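Local coordinates for XC6422 protein (PDB 2FUK) that is a lid-less member of the serine alpha/beta-hydrolase family and probably acts as a hydrolase, its natural substrate not established, at residues Leu5-Ser10 with Ala101-Ala106; Asn55-Met60 with Ile202-Ala207. One frame throughout, in Å; residues are numbered along the deposited sequence.

Contact 1. Residues Leu5-Ser10 with Ala101-Ala106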
# COMPACT_ATOMS: atom_id res chain seq x y z
N LEU A 5 -20.16 11.40 -16.59
CA LEU A 5 -20.33 11.83 -15.20
C LEU A 5 -19.15 11.37 -14.36
O LEU A 5 -18.66 10.26 -14.54
CB LEU A 5 -21.60 11.21 -14.62
CG LEU A 5 -22.90 11.54 -15.36
CD1 LEU A 5 -23.96 10.50 -15.03
CD2 LEU A 5 -23.35 12.94 -14.98
N PHE A 6 -18.69 12.22 -13.45
CA PHE A 6 -17.58 11.83 -12.58
C PHE A 6 -18.22 10.78 -11.67
O PHE A 6 -19.21 11.04 -11.00
CB PHE A 6 -17.09 13.02 -11.76
CG PHE A 6 -15.70 12.84 -11.22
CD1 PHE A 6 -14.60 13.24 -11.97
CD2 PHE A 6 -15.50 12.27 -9.97
CE1 PHE A 6 -13.30 13.07 -11.46
CE2 PHE A 6 -14.22 12.10 -9.47
CZ PHE A 6 -13.12 12.50 -10.21
N PRO A 7 -17.65 9.56 -11.65
CA PRO A 7 -18.19 8.48 -10.82
C PRO A 7 -18.00 8.62 -9.30
O PRO A 7 -17.09 9.31 -8.83
CB PRO A 7 -17.49 7.25 -11.39
CG PRO A 7 -16.14 7.78 -11.75
CD PRO A 7 -16.45 9.13 -12.38
N THR A 8 -18.89 7.99 -8.55
CA THR A 8 -18.83 8.02 -7.09
C THR A 8 -18.44 6.63 -6.61
O THR A 8 -18.55 6.32 -5.42
CB THR A 8 -20.17 8.41 -6.46
OG1 THR A 8 -21.17 7.45 -6.83
CG2 THR A 8 -20.59 9.79 -6.94
N GLU A 9 -17.99 5.81 -7.55
CA GLU A 9 -17.54 4.44 -7.31
C GLU A 9 -16.42 4.32 -8.36
O GLU A 9 -16.54 4.88 -9.44
CB GLU A 9 -18.69 3.47 -7.62
CG GLU A 9 -18.75 2.18 -6.81
CD GLU A 9 -18.99 2.38 -5.32
OE1 GLU A 9 -20.02 2.97 -4.90
OE2 GLU A 9 -18.15 1.92 -4.54
N SER A 10 -15.32 3.62 -8.05
CA SER A 10 -14.24 3.51 -9.03
C SER A 10 -14.80 2.98 -10.34
O SER A 10 -15.52 1.97 -10.36
CB SER A 10 -13.13 2.61 -8.50
OG SER A 10 -12.55 3.21 -7.36
N ALA A 101 -8.22 17.25 -17.97
CA ALA A 101 -8.12 18.24 -16.91
C ALA A 101 -9.36 19.13 -16.84
O ALA A 101 -9.85 19.44 -15.75
CB ALA A 101 -6.87 19.10 -17.11
N GLU A 102 -9.86 19.56 -17.99
CA GLU A 102 -11.03 20.42 -18.02
C GLU A 102 -12.29 19.70 -17.56
O GLU A 102 -13.18 20.31 -16.96
CB GLU A 102 -11.23 21.02 -19.42
CG GLU A 102 -10.10 21.98 -19.82
CD GLU A 102 -10.33 22.68 -21.15
OE1 GLU A 102 -11.16 22.21 -21.96
OE2 GLU A 102 -9.66 23.71 -21.39
N TRP A 103 -12.37 18.40 -17.84
CA TRP A 103 -13.52 17.60 -17.41
C TRP A 103 -13.47 17.45 -15.89
O TRP A 103 -14.48 17.57 -15.19
CB TRP A 103 -13.49 16.23 -18.09
CG TRP A 103 -14.53 15.26 -17.57
CD1 TRP A 103 -15.88 15.32 -17.76
CD2 TRP A 103 -14.29 14.10 -16.77
NE1 TRP A 103 -16.50 14.28 -17.11
CE2 TRP A 103 -15.54 13.51 -16.49
CE3 TRP A 103 -13.13 13.51 -16.24
CZ2 TRP A 103 -15.67 12.35 -15.72
CZ3 TRP A 103 -13.26 12.36 -15.47
CH2 TRP A 103 -14.53 11.79 -15.22
N VAL A 104 -12.28 17.19 -15.36
CA VAL A 104 -12.10 17.05 -13.92
C VAL A 104 -12.51 18.33 -13.19
O VAL A 104 -13.29 18.30 -12.24
CB VAL A 104 -10.62 16.73 -13.58
CG1 VAL A 104 -10.39 16.85 -12.09
CG2 VAL A 104 -10.28 15.32 -14.05
N ARG A 105 -11.99 19.47 -13.65
CA ARG A 105 -12.29 20.74 -13.01
C ARG A 105 -13.76 21.12 -13.09
O ARG A 105 -14.26 21.83 -12.22
CB ARG A 105 -11.42 21.85 -13.62
CG ARG A 105 -10.03 21.89 -13.01
CD ARG A 105 -9.11 22.89 -13.67
NE ARG A 105 -7.93 23.13 -12.83
CZ ARG A 105 -6.74 23.46 -13.30
NH1 ARG A 105 -5.74 23.66 -12.45
NH2 ARG A 105 -6.54 23.59 -14.61
N ALA A 106 -14.45 20.66 -14.13
CA ALA A 106 -15.86 20.96 -14.30
C ALA A 106 -16.70 20.10 -13.37
O ALA A 106 -17.66 20.57 -12.76
CB ALA A 106 -16.29 20.73 -15.75
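W103 on the helix meets the backbone of L5 and F6 and the rings of F6 and P7. Its CG is anti to the backbone N (chi1 172°), and the indole reaches out from the helix to the N-terminal loop. W103 CH2 lies 3.6 Å from F6 CD1. The two rings meet obliquely, with planes at 31° and centroids 5.3 Å apart. CZ2 of W103 also rests 3.7 Å from F6 CA. At the indole edge, W103 CZ2 is 3.8 Å from L5 O, which lies in the ring plane. P7 CD comes to the same edge, 4.3 Å from W103 CH2. No hydrogen bond joins the two segments, but W103 NE1 hydrogen-bonds to P4 O, one residue before L5. That bond helps fix how the indole is turned. One residue on, V104 is more distant, with CG2 4.6 Å from F6 CE1.

Helix 92-107 packs on one face of the central sheet of the alpha/beta-hydrolase fold. V104 touches T39 and I41 of strand 38-43 and V73 of strand 71-75. W103 and P7 reach L13 and V26, so the loop and the helix share the surface of strands 11-17 and 20-27.

Contact 2. Residues Asn55-Met60 with Ile202-Ala207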
# COMPACT_ATOMS: atom_id res chain seq x y z
N ASN A 55 -0.05 0.51 -17.17
CA ASN A 55 1.37 0.37 -16.89
C ASN A 55 1.54 0.27 -15.36
O ASN A 55 0.90 1.02 -14.62
CB ASN A 55 2.10 1.61 -17.42
CG ASN A 55 3.57 1.62 -17.09
OD1 ASN A 55 4.40 1.04 -17.81
ND2 ASN A 55 3.91 2.26 -15.98
N LYS A 56 2.39 -0.65 -14.90
CA LYS A 56 2.61 -0.86 -13.46
C LYS A 56 3.12 0.37 -12.70
O LYS A 56 2.75 0.59 -11.54
CB LYS A 56 3.56 -2.04 -13.25
CG LYS A 56 3.08 -3.37 -13.85
CD LYS A 56 4.21 -4.41 -13.80
CE LYS A 56 3.84 -5.73 -14.49
NZ LYS A 56 2.70 -6.44 -13.84
N VAL A 57 3.99 1.16 -13.32
CA VAL A 57 4.50 2.36 -12.65
C VAL A 57 3.35 3.37 -12.52
O VAL A 57 3.20 4.03 -11.50
CB VAL A 57 5.66 2.99 -13.46
CG1 VAL A 57 6.13 4.27 -12.79
CG2 VAL A 57 6.79 2.00 -13.57
N VAL A 58 2.54 3.48 -13.57
CA VAL A 58 1.40 4.38 -13.56
C VAL A 58 0.40 4.00 -12.47
O VAL A 58 -0.07 4.87 -11.73
CB VAL A 58 0.67 4.37 -14.93
CG1 VAL A 58 -0.65 5.11 -14.83
CG2 VAL A 58 1.56 5.02 -15.99
N THR A 59 0.07 2.72 -12.37
CA THR A 59 -0.89 2.31 -11.35
C THR A 59 -0.36 2.38 -9.93
O THR A 59 -1.14 2.58 -9.00
CB THR A 59 -1.47 0.90 -11.63
OG1 THR A 59 -0.41 -0.07 -11.68
CG2 THR A 59 -2.24 0.90 -12.94
N MET A 60 0.95 2.22 -9.73
CA MET A 60 1.48 2.32 -8.38
C MET A 60 1.51 3.80 -7.99
O MET A 60 1.34 4.14 -6.82
CB MET A 60 2.88 1.72 -8.25
CG MET A 60 3.47 1.87 -6.84
SD MET A 60 2.41 1.17 -5.51
CE MET A 60 3.55 -0.07 -4.79
N ILE A 202 7.42 -0.55 -4.41
CA ILE A 202 7.06 -0.18 -3.05
C ILE A 202 7.93 1.00 -2.62
O ILE A 202 7.48 1.90 -1.90
CB ILE A 202 7.26 -1.37 -2.09
CG1 ILE A 202 6.76 -1.00 -0.70
CG2 ILE A 202 8.74 -1.76 -2.03
CD1 ILE A 202 6.76 -2.17 0.26
N ASP A 203 9.19 1.01 -3.07
CA ASP A 203 10.10 2.09 -2.74
C ASP A 203 9.62 3.36 -3.44
O ASP A 203 9.73 4.46 -2.91
CB ASP A 203 11.52 1.79 -3.20
CG ASP A 203 12.08 0.54 -2.57
OD1 ASP A 203 11.62 -0.57 -2.92
OD2 ASP A 203 12.98 0.67 -1.72
N LEU A 204 9.11 3.19 -4.66
CA LEU A 204 8.60 4.31 -5.44
C LEU A 204 7.41 4.92 -4.70
O LEU A 204 7.28 6.13 -4.59
CB LEU A 204 8.17 3.83 -6.83
CG LEU A 204 7.38 4.82 -7.69
CD1 LEU A 204 8.23 6.04 -8.01
CD2 LEU A 204 6.91 4.12 -8.96
N ARG A 205 6.55 4.05 -4.19
CA ARG A 205 5.37 4.49 -3.44
C ARG A 205 5.81 5.36 -2.26
O ARG A 205 5.26 6.43 -2.03
CB ARG A 205 4.60 3.27 -2.91
CG ARG A 205 3.29 3.61 -2.20
CD ARG A 205 2.78 2.41 -1.42
NE ARG A 205 3.64 2.12 -0.28
CZ ARG A 205 3.59 1.00 0.44
NH1 ARG A 205 4.42 0.84 1.46
NH2 ARG A 205 2.72 0.04 0.13
N GLY A 206 6.81 4.89 -1.52
CA GLY A 206 7.29 5.64 -0.37
C GLY A 206 7.87 6.99 -0.73
O GLY A 206 7.62 7.99 -0.05
N ALA A 207 8.64 7.03 -1.82
CA ALA A 207 9.25 8.28 -2.25
C ALA A 207 8.20 9.30 -2.64
O ALA A 207 8.33 10.48 -2.33
CB ALA A 207 10.19 8.02 -3.43
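The carbonyl oxygen of K56 takes two bonds in the first turn of helix 56-66. M60 N gives the regular helical bond to K56 O at 3.0 Å. T59 OG1 adds a second to K56 O at 3.2 Å. This hydroxyl stands above the carbonyl plane, 41° out of it, and on the same face as M60 N.

M60 then carries the contact with helix 201-212. Its CB points toward that helix, and the chain bends at chi2 (56°) and again at chi3, which brings the methyl against the backbone of I202 and the sulfur against R205 CB. M60 CE lies 3.9 Å from I202 N and equally near I202 CA. M60 SD is 4.0 Å from R205 CB, so the thioether rests on the start of the arginine side chain. Beside it, V57 CG1 meets L204 CD2 at 3.9 Å. These two side chains cross at about a right angle. The contact is buried and apolar, and no hydrogen bond crosses it.

In the alpha/beta-hydrolase fold these are the helix after strand 38-43 and the C-terminal helix, which pack side by side on the same face of the sheet. The axes of the short segments pass 10.3 Å apart at -41°. V57 also touches F118, which lies within the probable nucleophile elbow, between G117 and S119, and L204 rests on I161 of strand 158-163.

R205 leads its charged end away from M60, toward the second subunit. I202 CG1 lies over one face of the R205 guanidinium, 3.7 Å above the plane and offset toward its rim. R205 NH2 forms a salt bridge with E67 of the second subunit. K56 NZ pairs with D32 of that same subunit.

In the fold
From the N terminus the chain enters contact 1 at residues 5-10, runs through strands 11-17, 20-27 and 38-43, and enters contact 2 at 55-60. It reaches 101-106 next, and there the first loop closes, with 90 residues between its segments. Contact 2 closes much later, at 202-207, after 141 intervening residues. The two loops therefore cross and neither nests in the other. Contact 1 ties the N-terminal lead to helix 92-107 near the edge strand 11-17. Contact 2 joins helix 56-66 to the C-terminal helix. The contacts do not touch: their centres are 23 Å apart and their nearest atoms about 12 Å.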